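Local coordinates for ribosomal RNA processing protein 6 (Trypanosoma brucei brucei, PDB 4NLC) that probably trims and degrades RNA from its 3' end as the exosome-associated exoribonuclease RRP6, here seen as its catalytic core, at residues A[9-13]-A[126-130]; A[106-112]-A[157-162]; A[4-8]-A[308-312]. The protein carries 1 engineered substitution. All blocks are in the same frame, centred on the assembly; numbering follows the deposited sequence.

Contact 1: residues A[9-13]-A[126-130]; sequences FEHPV and LKVRA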
ATOM      1  N   PHE A   9      10.686   6.074  13.243  1.00 42.12           N
ATOM      2  CA  PHE A   9       9.258   6.300  13.516  1.00 40.72           C
ATOM      3  C   PHE A   9       9.046   6.900  14.894  1.00 49.11           C
ATOM      4  O   PHE A   9       9.708   6.491  15.844  1.00 49.70           O
ATOM      5  CB  PHE A   9       8.388   5.044  13.299  1.00 40.44           C
ATOM      6  CG  PHE A   9       8.239   4.513  11.882  1.00 39.60           C
ATOM      7  CD1 PHE A   9       8.814   5.180  10.799  1.00 39.16           C
ATOM      8  CD2 PHE A   9       7.525   3.337  11.634  1.00 40.14           C
ATOM      9  CE1 PHE A   9       8.705   4.667   9.497  1.00 39.26           C
ATOM     10  CE2 PHE A   9       7.388   2.843  10.328  1.00 41.70           C
ATOM     11  CZ  PHE A   9       7.975   3.516   9.267  1.00 38.66           C
ATOM     12  N   GLU A  10       8.181   7.924  14.980  1.00 49.11           N
ATOM     13  CA  GLU A  10       7.854   8.614  16.237  1.00 51.20           C
ATOM     14  C   GLU A  10       7.040   7.658  17.114  1.00 58.31           C
ATOM     15  O   GLU A  10       7.136   7.694  18.343  1.00 58.07           O
ATOM     16  CB  GLU A  10       7.071   9.912  15.969  1.00 52.30           C
ATOM     17  CG  GLU A  10       7.857  10.971  15.201  1.00 65.26           C
ATOM     18  CD  GLU A  10       9.000  11.642  15.937  1.00101.02           C
ATOM     19  OE1 GLU A  10       8.736  12.345  16.940  1.00107.09           O
ATOM     20  OE2 GLU A  10      10.161  11.491  15.490  1.00 99.79           O
ATOM     21  N   HIS A  11       6.289   6.767  16.450  1.00 56.28           N
ATOM     22  CA  HIS A  11       5.464   5.738  17.059  1.00 57.00           C
ATOM     23  C   HIS A  11       5.899   4.366  16.485  1.00 56.08           C
ATOM     24  O   HIS A  11       5.814   4.171  15.267  1.00 54.86           O
ATOM     25  CB  HIS A  11       3.965   6.008  16.768  1.00 58.61           C
ATOM     26  CG  HIS A  11       3.529   7.442  16.913  1.00 62.81           C
ATOM     27  ND1 HIS A  11       3.872   8.404  15.967  1.00 64.79           N
ATOM     28  CD2 HIS A  11       2.748   8.021  17.858  1.00 65.32           C
ATOM     29  CE1 HIS A  11       3.299   9.532  16.374  1.00 64.22           C
ATOM     30  NE2 HIS A  11       2.614   9.351  17.509  1.00 64.81           N
ATOM     31  N   PRO A  12       6.396   3.420  17.320  1.00 49.97           N
ATOM     32  CA  PRO A  12       6.745   2.078  16.793  1.00 48.90           C
ATOM     33  C   PRO A  12       5.487   1.303  16.340  1.00 48.23           C
ATOM     34  O   PRO A  12       4.398   1.575  16.850  1.00 45.63           O
ATOM     35  CB  PRO A  12       7.448   1.403  17.973  1.00 51.65           C
ATOM     36  CG  PRO A  12       6.876   2.060  19.166  1.00 56.69           C
ATOM     37  CD  PRO A  12       6.547   3.478  18.787  1.00 51.62           C
ATOM     38  N   VAL A  13       5.622   0.388  15.348  1.00 43.61           N
ATOM     39  CA  VAL A  13       4.473  -0.331  14.792  1.00 43.21           C
ATOM     40  C   VAL A  13       4.062  -1.534  15.676  1.00 46.12           C
ATOM     41  O   VAL A  13       4.918  -2.299  16.127  1.00 46.67           O
ATOM     42  CB  VAL A  13       4.644  -0.713  13.286  1.00 47.32           C
ATOM     43  CG1 VAL A  13       3.343  -1.269  12.704  1.00 46.83           C
ATOM     44  CG2 VAL A  13       5.094   0.493  12.454  1.00 46.59           C
ATOM     45  N   LEU A 126       8.100   9.196   4.655  1.00 30.11           N
ATOM     46  CA  LEU A 126       8.943   8.661   5.693  1.00 29.92           C
ATOM     47  C   LEU A 126       9.365   9.783   6.610  1.00 35.04           C
ATOM     48  O   LEU A 126       9.167   9.696   7.813  1.00 36.42           O
ATOM     49  CB  LEU A 126      10.159   7.922   5.108  1.00 29.54           C
ATOM     50  CG  LEU A 126       9.867   6.569   4.456  1.00 32.09           C
ATOM     51  CD1 LEU A 126      11.140   5.965   3.829  1.00 30.93           C
ATOM     52  CD2 LEU A 126       9.215   5.604   5.450  1.00 32.06           C
ATOM     53  N   LYS A 127       9.904  10.852   6.035  1.00 30.90           N
ATOM     54  CA  LYS A 127      10.378  12.012   6.775  1.00 30.17           C
ATOM     55  C   LYS A 127       9.240  12.760   7.459  1.00 33.88           C
ATOM     56  O   LYS A 127       9.450  13.266   8.554  1.00 34.59           O
ATOM     57  CB  LYS A 127      11.201  12.946   5.867  1.00 32.28           C
ATOM     58  CG  LYS A 127      12.090  13.873   6.674  1.00 45.64           C
ATOM     59  CD  LYS A 127      13.490  14.002   6.128  1.00 52.14           C
ATOM     60  CE  LYS A 127      14.269  15.030   6.910  1.00 56.53           C
ATOM     61  NZ  LYS A 127      14.303  14.719   8.369  1.00 68.16           N
ATOM     62  N   VAL A 128       8.044  12.824   6.845  1.00 29.78           N
ATOM     63  CA  VAL A 128       6.911  13.536   7.479  1.00 28.31           C
ATOM     64  C   VAL A 128       5.771  12.556   7.864  1.00 29.43           C
ATOM     65  O   VAL A 128       4.624  12.982   8.030  1.00 27.70           O
ATOM     66  CB  VAL A 128       6.413  14.792   6.679  1.00 31.26           C
ATOM     67  CG1 VAL A 128       7.542  15.801   6.500  1.00 30.55           C
ATOM     68  CG2 VAL A 128       5.813  14.421   5.334  1.00 30.60           C
ATOM     69  N   ARG A 129       6.121  11.254   8.095  1.00 25.97           N
ATOM     70  CA  ARG A 129       5.189  10.199   8.507  1.00 25.43           C
ATOM     71  C   ARG A 129       4.256  10.642   9.614  1.00 29.81           C
ATOM     72  O   ARG A 129       3.042  10.494   9.476  1.00 29.25           O
ATOM     73  CB  ARG A 129       5.934   8.923   8.943  1.00 26.16           C
ATOM     74  CG  ARG A 129       5.000   7.760   9.303  1.00 26.86           C
ATOM     75  CD  ARG A 129       5.819   6.564   9.745  1.00 27.76           C
ATOM     76  NE  ARG A 129       5.031   5.542  10.432  1.00 29.34           N
ATOM     77  CZ  ARG A 129       4.339   4.591   9.811  1.00 47.17           C
ATOM     78  NH1 ARG A 129       4.330   4.525   8.481  1.00 35.63           N
ATOM     79  NH2 ARG A 129       3.656   3.697  10.508  1.00 33.97           N
ATOM     80  N   ALA A 130       4.829  11.205  10.699  1.00 27.03           N
ATOM     81  CA  ALA A 130       4.118  11.655  11.898  1.00 27.17           C
ATOM     82  C   ALA A 130       3.190  12.851  11.649  1.00 32.98           C
ATOM     83  O   ALA A 130       2.319  13.118  12.471  1.00 32.62           O
ATOM     84  CB  ALA A 130       5.123  12.016  12.986  1.00 27.81           C
TER
HETATM   85  O   HOH W   1       5.690   7.546  12.954  1.00 37.66           O

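Contact 2: residues A[106-112]-A[157-162]; sequences QGFTCLM and WLQKDF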
ATOM      1  N   GLN A 106       3.869  -5.427   8.312  1.00 25.98           N
ATOM      2  CA  GLN A 106       2.649  -4.926   7.688  1.00 25.70           C
ATOM      3  C   GLN A 106       2.966  -4.142   6.437  1.00 28.74           C
ATOM      4  O   GLN A 106       2.096  -3.962   5.589  1.00 27.45           O
ATOM      5  CB  GLN A 106       1.854  -4.035   8.663  1.00 27.06           C
ATOM      6  CG  GLN A 106       1.321  -4.766   9.908  1.00 28.21           C
ATOM      7  CD  GLN A 106       0.601  -3.818  10.836  1.00 41.54           C
ATOM      8  OE1 GLN A 106      -0.369  -3.147  10.465  1.00 30.11           O
ATOM      9  NE2 GLN A 106       1.116  -3.676  12.038  1.00 37.17           N
ATOM     10  N   GLY A 107       4.200  -3.660   6.335  1.00 26.51           N
ATOM     11  CA  GLY A 107       4.598  -2.816   5.219  1.00 25.26           C
ATOM     12  C   GLY A 107       4.347  -1.366   5.576  1.00 28.09           C
ATOM     13  O   GLY A 107       3.732  -1.068   6.608  1.00 25.87           O
ATOM     14  N   PHE A 108       4.864  -0.447   4.757  1.00 24.62           N
ATOM     15  CA  PHE A 108       4.659   0.975   5.007  1.00 23.18           C
ATOM     16  C   PHE A 108       4.752   1.803   3.744  1.00 25.86           C
ATOM     17  O   PHE A 108       5.549   1.506   2.858  1.00 25.34           O
ATOM     18  CB  PHE A 108       5.592   1.528   6.129  1.00 24.44           C
ATOM     19  CG  PHE A 108       7.078   1.316   5.934  1.00 25.55           C
ATOM     20  CD1 PHE A 108       7.817   2.164   5.119  1.00 26.44           C
ATOM     21  CD2 PHE A 108       7.746   0.289   6.601  1.00 27.62           C
ATOM     22  CE1 PHE A 108       9.194   1.968   4.944  1.00 27.95           C
ATOM     23  CE2 PHE A 108       9.114   0.077   6.407  1.00 29.54           C
ATOM     24  CZ  PHE A 108       9.835   0.929   5.596  1.00 27.64           C
ATOM     25  N   THR A 109       4.002   2.901   3.708  1.00 23.61           N
ATOM     26  CA  THR A 109       4.059   3.836   2.592  1.00 22.82           C
ATOM     27  C   THR A 109       5.370   4.624   2.644  1.00 26.09           C
ATOM     28  O   THR A 109       5.732   5.175   3.688  1.00 24.94           O
ATOM     29  CB  THR A 109       2.839   4.740   2.597  1.00 23.39           C
ATOM     30  OG1 THR A 109       1.684   3.910   2.719  1.00 25.31           O
ATOM     31  CG2 THR A 109       2.747   5.586   1.322  1.00 18.79           C
ATOM     32  N   CYS A 110       6.038   4.714   1.498  1.00 23.12           N
ATOM     33  CA  CYS A 110       7.312   5.418   1.344  1.00 23.38           C
ATOM     34  C   CYS A 110       7.228   6.825   0.750  1.00 26.97           C
ATOM     35  O   CYS A 110       8.047   7.687   1.083  1.00 27.22           O
ATOM     36  CB  CYS A 110       8.260   4.562   0.526  1.00 23.65           C
ATOM     37  SG  CYS A 110       8.820   3.094   1.401  1.00 28.39           S
ATOM     38  N   LEU A 111       6.293   7.027  -0.173  1.00 22.55           N
ATOM     39  CA  LEU A 111       6.182   8.255  -0.939  1.00 22.82           C
ATOM     40  C   LEU A 111       4.764   8.454  -1.377  1.00 28.29           C
ATOM     41  O   LEU A 111       4.037   7.481  -1.578  1.00 28.09           O
ATOM     42  CB  LEU A 111       7.051   8.067  -2.187  1.00 23.10           C
ATOM     43  CG  LEU A 111       7.796   9.252  -2.761  1.00 27.95           C
ATOM     44  CD1 LEU A 111       8.843   9.796  -1.776  1.00 27.09           C
ATOM     45  CD2 LEU A 111       8.441   8.859  -4.098  1.00 30.90           C
ATOM     46  N   MET A 112       4.363   9.723  -1.502  1.00 24.86           N
ATOM     47  CA  MET A 112       3.037  10.099  -1.985  1.00 23.40           C
ATOM     48  C   MET A 112       3.319  11.073  -3.133  1.00 27.66           C
ATOM     49  O   MET A 112       4.146  11.969  -2.996  1.00 25.20           O
ATOM     50  CB  MET A 112       2.192  10.779  -0.882  1.00 24.36           C
ATOM     51  CG  MET A 112       0.836  11.285  -1.371  1.00 27.20           C
ATOM     52  SD  MET A 112      -0.142  12.124  -0.093  1.00 32.84           S
ATOM     53  CE  MET A 112      -0.841  10.737   0.729  1.00 28.87           C
ATOM     54  N   TRP A 157      -3.406   1.485   2.665  1.00 24.96           N
ATOM     55  CA  TRP A 157      -2.128   2.080   3.059  1.00 25.12           C
ATOM     56  C   TRP A 157      -2.307   3.381   3.812  1.00 28.93           C
ATOM     57  O   TRP A 157      -1.740   3.527   4.901  1.00 28.16           O
ATOM     58  CB  TRP A 157      -1.243   2.287   1.821  1.00 24.13           C
ATOM     59  CG  TRP A 157      -0.823   1.001   1.154  1.00 26.30           C
ATOM     60  CD1 TRP A 157      -0.876  -0.259   1.685  1.00 29.91           C
ATOM     61  CD2 TRP A 157      -0.260   0.861  -0.160  1.00 26.44           C
ATOM     62  NE1 TRP A 157      -0.369  -1.174   0.788  1.00 30.37           N
ATOM     63  CE2 TRP A 157       0.033  -0.511  -0.348  1.00 31.51           C
ATOM     64  CE3 TRP A 157       0.080   1.769  -1.178  1.00 27.95           C
ATOM     65  CZ2 TRP A 157       0.630  -1.001  -1.522  1.00 31.08           C
ATOM     66  CZ3 TRP A 157       0.654   1.281  -2.352  1.00 29.58           C
ATOM     67  CH2 TRP A 157       0.932  -0.089  -2.509  1.00 30.60           C
ATOM     68  N   LEU A 158      -3.146   4.312   3.254  1.00 25.01           N
ATOM     69  CA  LEU A 158      -3.435   5.627   3.831  1.00 24.39           C
ATOM     70  C   LEU A 158      -3.952   5.491   5.252  1.00 25.86           C
ATOM     71  O   LEU A 158      -3.604   6.282   6.116  1.00 23.86           O
ATOM     72  CB  LEU A 158      -4.468   6.396   2.961  1.00 24.69           C
ATOM     73  CG  LEU A 158      -3.970   7.044   1.639  1.00 28.16           C
ATOM     74  CD1 LEU A 158      -5.124   7.715   0.896  1.00 27.39           C
ATOM     75  CD2 LEU A 158      -2.946   8.089   1.899  1.00 27.88           C
ATOM     76  N   GLN A 159      -4.755   4.453   5.495  1.00 23.33           N
ATOM     77  CA  GLN A 159      -5.315   4.172   6.806  1.00 24.02           C
ATOM     78  C   GLN A 159      -4.248   3.655   7.751  1.00 26.33           C
ATOM     79  O   GLN A 159      -4.006   4.250   8.793  1.00 25.58           O
ATOM     80  CB  GLN A 159      -6.502   3.195   6.712  1.00 25.47           C
ATOM     81  CG  GLN A 159      -7.657   3.737   5.882  1.00 28.14           C
ATOM     82  CD  GLN A 159      -8.771   2.735   5.738  1.00 35.97           C
ATOM     83  OE1 GLN A 159      -8.969   1.857   6.585  1.00 26.65           O
ATOM     84  NE2 GLN A 159      -9.564   2.883   4.687  1.00 26.74           N
ATOM     85  N   LYS A 160      -3.619   2.550   7.389  1.00 23.80           N
ATOM     86  CA  LYS A 160      -2.571   1.901   8.172  1.00 23.42           C
ATOM     87  C   LYS A 160      -1.510   2.882   8.650  1.00 27.49           C
ATOM     88  O   LYS A 160      -1.174   2.908   9.837  1.00 27.57           O
ATOM     89  CB  LYS A 160      -1.920   0.791   7.308  1.00 25.29           C
ATOM     90  CG  LYS A 160      -0.572   0.232   7.813  1.00 24.21           C
ATOM     91  CD  LYS A 160       0.036  -0.807   6.826  1.00 29.25           C
ATOM     92  CE  LYS A 160       0.582  -0.243   5.495  1.00 26.34           C
ATOM     93  NZ  LYS A 160       0.918  -1.333   4.526  1.00 23.75           N
ATOM     94  N   ASP A 161      -0.983   3.690   7.721  1.00 24.06           N
ATOM     95  CA  ASP A 161       0.150   4.559   7.999  1.00 22.90           C
ATOM     96  C   ASP A 161      -0.182   5.920   8.525  1.00 30.56           C
ATOM     97  O   ASP A 161       0.628   6.471   9.263  1.00 32.64           O
ATOM     98  CB  ASP A 161       1.027   4.683   6.747  1.00 22.08           C
ATOM     99  CG  ASP A 161       1.732   3.379   6.392  1.00 27.96           C
ATOM    100  OD1 ASP A 161       2.463   2.854   7.250  1.00 29.17           O
ATOM    101  OD2 ASP A 161       1.564   2.896   5.232  1.00 27.27           O
ATOM    102  N   PHE A 162      -1.292   6.521   8.086  1.00 27.49           N
ATOM    103  CA  PHE A 162      -1.548   7.925   8.424  1.00 27.42           C
ATOM    104  C   PHE A 162      -2.942   8.302   8.943  1.00 30.47           C
ATOM    105  O   PHE A 162      -3.207   9.496   9.103  1.00 30.11           O
ATOM    106  CB  PHE A 162      -1.261   8.788   7.167  1.00 28.15           C
ATOM    107  CG  PHE A 162      -0.102   8.365   6.287  1.00 28.30           C
ATOM    108  CD1 PHE A 162       1.210   8.414   6.762  1.00 29.40           C
ATOM    109  CD2 PHE A 162      -0.312   8.018   4.954  1.00 28.60           C
ATOM    110  CE1 PHE A 162       2.287   8.059   5.935  1.00 30.44           C
ATOM    111  CE2 PHE A 162       0.764   7.664   4.129  1.00 30.88           C
ATOM    112  CZ  PHE A 162       2.056   7.694   4.621  1.00 28.88           C
TER

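Contact 3: residues A[4-8]-A[308-312]; sequences RPQLT and EADDS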
ATOM      1  N   ARG A   4      16.772   0.906   7.848  1.00 41.10           N
ATOM      2  CA  ARG A   4      15.443   0.617   8.396  1.00 40.09           C
ATOM      3  C   ARG A   4      14.673   1.885   8.791  1.00 41.30           C
ATOM      4  O   ARG A   4      14.875   2.387   9.892  1.00 40.49           O
ATOM      5  CB  ARG A   4      15.524  -0.363   9.577  1.00 42.31           C
ATOM      6  CG  ARG A   4      16.028  -1.739   9.194  1.00 53.66           C
ATOM      7  CD  ARG A   4      15.907  -2.741  10.328  1.00 52.79           C
ATOM      8  NE  ARG A   4      14.513  -3.094  10.632  1.00 51.00           N
ATOM      9  CZ  ARG A   4      13.803  -4.033  10.009  1.00 52.85           C
ATOM     10  NH1 ARG A   4      14.326  -4.710   8.995  1.00 40.05           N
ATOM     11  NH2 ARG A   4      12.573  -4.312  10.406  1.00 40.27           N
ATOM     12  N   PRO A   5      13.748   2.408   7.939  1.00 37.14           N
ATOM     13  CA  PRO A   5      13.021   3.640   8.311  1.00 36.89           C
ATOM     14  C   PRO A   5      12.238   3.573   9.629  1.00 40.46           C
ATOM     15  O   PRO A   5      12.166   4.577  10.323  1.00 37.81           O
ATOM     16  CB  PRO A   5      12.114   3.888   7.100  1.00 37.87           C
ATOM     17  CG  PRO A   5      12.842   3.248   5.960  1.00 41.86           C
ATOM     18  CD  PRO A   5      13.397   1.987   6.571  1.00 37.54           C
ATOM     19  N   GLN A   6      11.723   2.384  10.003  1.00 39.96           N
ATOM     20  CA  GLN A   6      10.958   2.127  11.242  1.00 41.44           C
ATOM     21  C   GLN A   6      11.618   2.674  12.507  1.00 49.58           C
ATOM     22  O   GLN A   6      10.914   3.128  13.411  1.00 49.06           O
ATOM     23  CB  GLN A   6      10.701   0.627  11.449  1.00 42.83           C
ATOM     24  CG  GLN A   6      10.037  -0.042  10.279  1.00 48.01           C
ATOM     25  CD  GLN A   6      11.047  -0.780   9.445  1.00 49.33           C
ATOM     26  OE1 GLN A   6      11.900  -0.188   8.782  1.00 37.22           O
ATOM     27  NE2 GLN A   6      10.934  -2.086   9.423  1.00 44.58           N
ATOM     28  N   LEU A   7      12.964   2.635  12.560  1.00 49.01           N
ATOM     29  CA  LEU A   7      13.745   3.120  13.699  1.00 50.62           C
ATOM     30  C   LEU A   7      13.639   4.657  13.873  1.00 55.00           C
ATOM     31  O   LEU A   7      13.897   5.164  14.966  1.00 56.13           O
ATOM     32  CB  LEU A   7      15.219   2.635  13.635  1.00 51.83           C
ATOM     33  CG  LEU A   7      15.502   1.113  13.373  1.00 57.73           C
ATOM     34  CD1 LEU A   7      16.947   0.762  13.701  1.00 58.75           C
ATOM     35  CD2 LEU A   7      14.575   0.176  14.181  1.00 60.60           C
ATOM     36  N   THR A   8      13.231   5.380  12.805  1.00 49.55           N
ATOM     37  CA  THR A   8      13.017   6.833  12.799  1.00 47.75           C
ATOM     38  C   THR A   8      11.538   7.121  13.126  1.00 48.54           C
ATOM     39  O   THR A   8      11.159   8.293  13.203  1.00 48.78           O
ATOM     40  CB  THR A   8      13.361   7.469  11.418  1.00 53.93           C
ATOM     41  OG1 THR A   8      12.275   7.275  10.500  1.00 50.73           O
ATOM     42  CG2 THR A   8      14.673   6.970  10.822  1.00 52.30           C
ATOM     43  N   GLU A 308       7.904  -9.818  15.560  1.00 35.47           N
ATOM     44  CA  GLU A 308       8.909  -9.366  16.509  1.00 35.00           C
ATOM     45  C   GLU A 308      10.022  -8.536  15.839  1.00 36.40           C
ATOM     46  O   GLU A 308      10.385  -7.470  16.340  1.00 37.20           O
ATOM     47  CB  GLU A 308       9.498 -10.584  17.254  1.00 36.90           C
ATOM     48  CG  GLU A 308       8.484 -11.357  18.083  1.00 47.64           C
ATOM     49  CD  GLU A 308       7.808 -10.549  19.178  1.00 80.97           C
ATOM     50  OE1 GLU A 308       8.506 -10.117  20.125  1.00 66.18           O
ATOM     51  OE2 GLU A 308       6.579 -10.326  19.075  1.00 84.93           O
ATOM     52  N   ALA A 309      10.533  -8.997  14.694  1.00 31.02           N
ATOM     53  CA  ALA A 309      11.611  -8.306  13.990  1.00 30.26           C
ATOM     54  C   ALA A 309      11.086  -7.143  13.155  1.00 34.11           C
ATOM     55  O   ALA A 309      11.867  -6.284  12.735  1.00 34.81           O
ATOM     56  CB  ALA A 309      12.367  -9.287  13.107  1.00 30.83           C
ATOM     57  N   ASP A 310       9.761  -7.083  12.971  1.00 29.03           N
ATOM     58  CA  ASP A 310       9.071  -6.137  12.093  1.00 28.48           C
ATOM     59  C   ASP A 310       9.614  -6.295  10.662  1.00 30.19           C
ATOM     60  O   ASP A 310       9.992  -5.328   9.999  1.00 27.89           O
ATOM     61  CB  ASP A 310       9.070  -4.675  12.586  1.00 29.83           C
ATOM     62  CG  ASP A 310       8.121  -3.794  11.768  1.00 36.31           C
ATOM     63  OD1 ASP A 310       7.148  -4.343  11.187  1.00 36.59           O
ATOM     64  OD2 ASP A 310       8.387  -2.572  11.659  1.00 33.99           O
ATOM     65  N   ASP A 311       9.687  -7.559  10.227  1.00 26.62           N
ATOM     66  CA  ASP A 311      10.118  -7.941   8.895  1.00 26.85           C
ATOM     67  C   ASP A 311       8.996  -8.739   8.236  1.00 27.56           C
ATOM     68  O   ASP A 311       8.163  -9.301   8.938  1.00 23.77           O
ATOM     69  CB  ASP A 311      11.382  -8.812   9.001  1.00 28.39           C
ATOM     70  CG  ASP A 311      12.671  -8.069   8.739  1.00 36.21           C
ATOM     71  OD1 ASP A 311      12.609  -6.909   8.247  1.00 33.68           O
ATOM     72  OD2 ASP A 311      13.742  -8.644   8.999  1.00 42.79           O
ATOM     73  N   SER A 312       8.992  -8.841   6.906  1.00 26.22           N
ATOM     74  CA  SER A 312       7.970  -9.694   6.297  1.00 27.38           C
ATOM     75  C   SER A 312       8.377 -11.167   6.577  1.00 32.55           C
ATOM     76  O   SER A 312       9.580 -11.415   6.750  1.00 31.60           O
ATOM     77  CB  SER A 312       7.871  -9.450   4.795  1.00 30.11           C
ATOM     78  OG  SER A 312       9.015  -9.943   4.123  1.00 38.63           O
TER

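Contact 1: residues A[9-13]-A[126-130]
Phe-9 and Arg-129 face each other with CA atoms 7.5 Å apart, and Glu-10 and Ala-130 follow at a CA distance of 6.5 Å. Residues 9-13 have no regular secondary structure. Across from them, Leu-126 to Arg-129 form a type I beta turn, and a 3-10 segment starts at its last residue, Arg-129. At these separations side chains do the joining, mainly Phe-9 and Arg-129. The Arg-129 guanidinium lies flat on one face of the Phe-9 ring: with group centres 3.9 Å apart and planes only 7° from parallel the two are stacked, and CZ, over the face and 24° off the ring normal, makes the pair cation-pi as well. The same face receives a CH-pi contact, Arg-129 CD lying 3.5 Å from the ring centroid. With CG anti to the backbone N (chi1 -176°) and the chain extended from CG to NE, first CD and then the guanidinium pass over the ring. At the ring edge, near its plane, Phe-9 CE1 meets Leu-126 CD2 at 4.2 Å. Val-13 CG2 comes to 4.0 Å from Arg-129 NH2, the two side chains crossing at about a right angle. The exposed, poorly ordered Glu-10 side chain brings CG to 3.7 Å from Ala-130 CB, a tentative contact. A water accepts weak hydrogen bonds from Glu-10 N and Arg-129 NE. Arg-129 NH1 forms a salt bridge with Asp-161 of helix 152-162. The contact lays the N-terminal loop over the connection between strand 120-123 and helix 136-140, with Leu-126 and Arg-129 also packing on Phe-108 of strand 108-115.

Contact 2: residues A[106-112]-A[157-162]
In the RNase H-like exonuclease domain, the 108-112 part of strand 108-115 packs against the 157-162 part of helix 152-162, and the join centres on Thr-109 and Asp-161. The axes of these short segments approach to 8.0 Å with 97° between their directions, so helix and strand run nearly perpendicular here. Asp-161 OD2 accepts two bonds from Thr-109: one from the backbone N at 2.9 Å, arriving well above the carboxylate plane, and one from OG1 at 2.7 Å, on the anti side and tilted out of the plane. Both donors come from the same face, a double grip that holds the carboxylate against the start of the strand. OD1 takes the salt bridge from Arg-129, so the two oxygens serve different partners. Lys-160 makes the second polar link. Its chain bends at chi3 (71°), bringing NZ to 3.1 Å from Gln-106 O, above that carbonyl's plane; His-99 is a further and stronger partner of NZ. Thr-109 CB lies 3.7 Å from Phe-162 CZ, while Met-112 CE meets Leu-158 CD2 at 3.6 Å. Cys-110 and Leu-111 both face Glu-98 in a classic beta bulge. The helix thus lies against the central sheet, where strand 108-115 runs between strands 92-100 and 120-123: Thr-109, Met-112 and Trp-157 all touch Leu-97, and Trp-157 stacks on His-99.

Contact 3: residues A[4-8]-A[308-312]
Charge pairing joins Arg-4, the first modelled residue, to Asp-311. Arg-4 NH1 donates to Asp-311 OD1 at 2.9 Å with an N-H...O angle of 161°, in the guanidinium plane and on the syn side of the carboxylate but tilted out of its plane; NH2 adds a weak bond to the same oxygen at 3.4 Å. The two planar groups are turned 72° apart, so this is not a flat two-pronged pairing. A bond to backbone comes next: Arg-4 NH2 reaches Asp-310 O at 2.8 Å, though an angle of 128° marks it as weak. Gln-6 packs its CG on Asp-310 OD2 at 3.3 Å; a weak bond from its NE2 to that oxygen is doubtful, because NE2 as modelled also crowds Arg-4 NH2, donor against donor. Asp-310 has positive phi and is the C-prime residue of a Schellman motif closing helix 289-309; its OD1 is held by Asn-15 and by the backbone N of Tyr-105. The carboxylate and the negative end of the helix probably complement the arginine's charge, which implies a polar surface tie between N-terminal segment and HRDC region, with one straight bond and others weak.

From the N terminus, residues 4-8 and 9-13 come in succession but diverge in their partners. Contact 3 closes the longest loop, to the end of helix 289-309, and both other contacts nest inside it. Contact 1 closes the 112 residues up to the connection after strand 120-123; contact 2 closes 44, from strand 108-115 to helix 152-162. These two cross, their segments alternating along the chain, and also meet directly, through the Arg-129 to Asp-161 bridge and by packing of Val-13 on Gln-106. Phe-108 of contact 2 also packs on Leu-126 of contact 1 and on Pro-5 and Gln-6 of contact 3. Together they tie the N-terminal segment to the exonuclease sheet, its helix and the HRDC region.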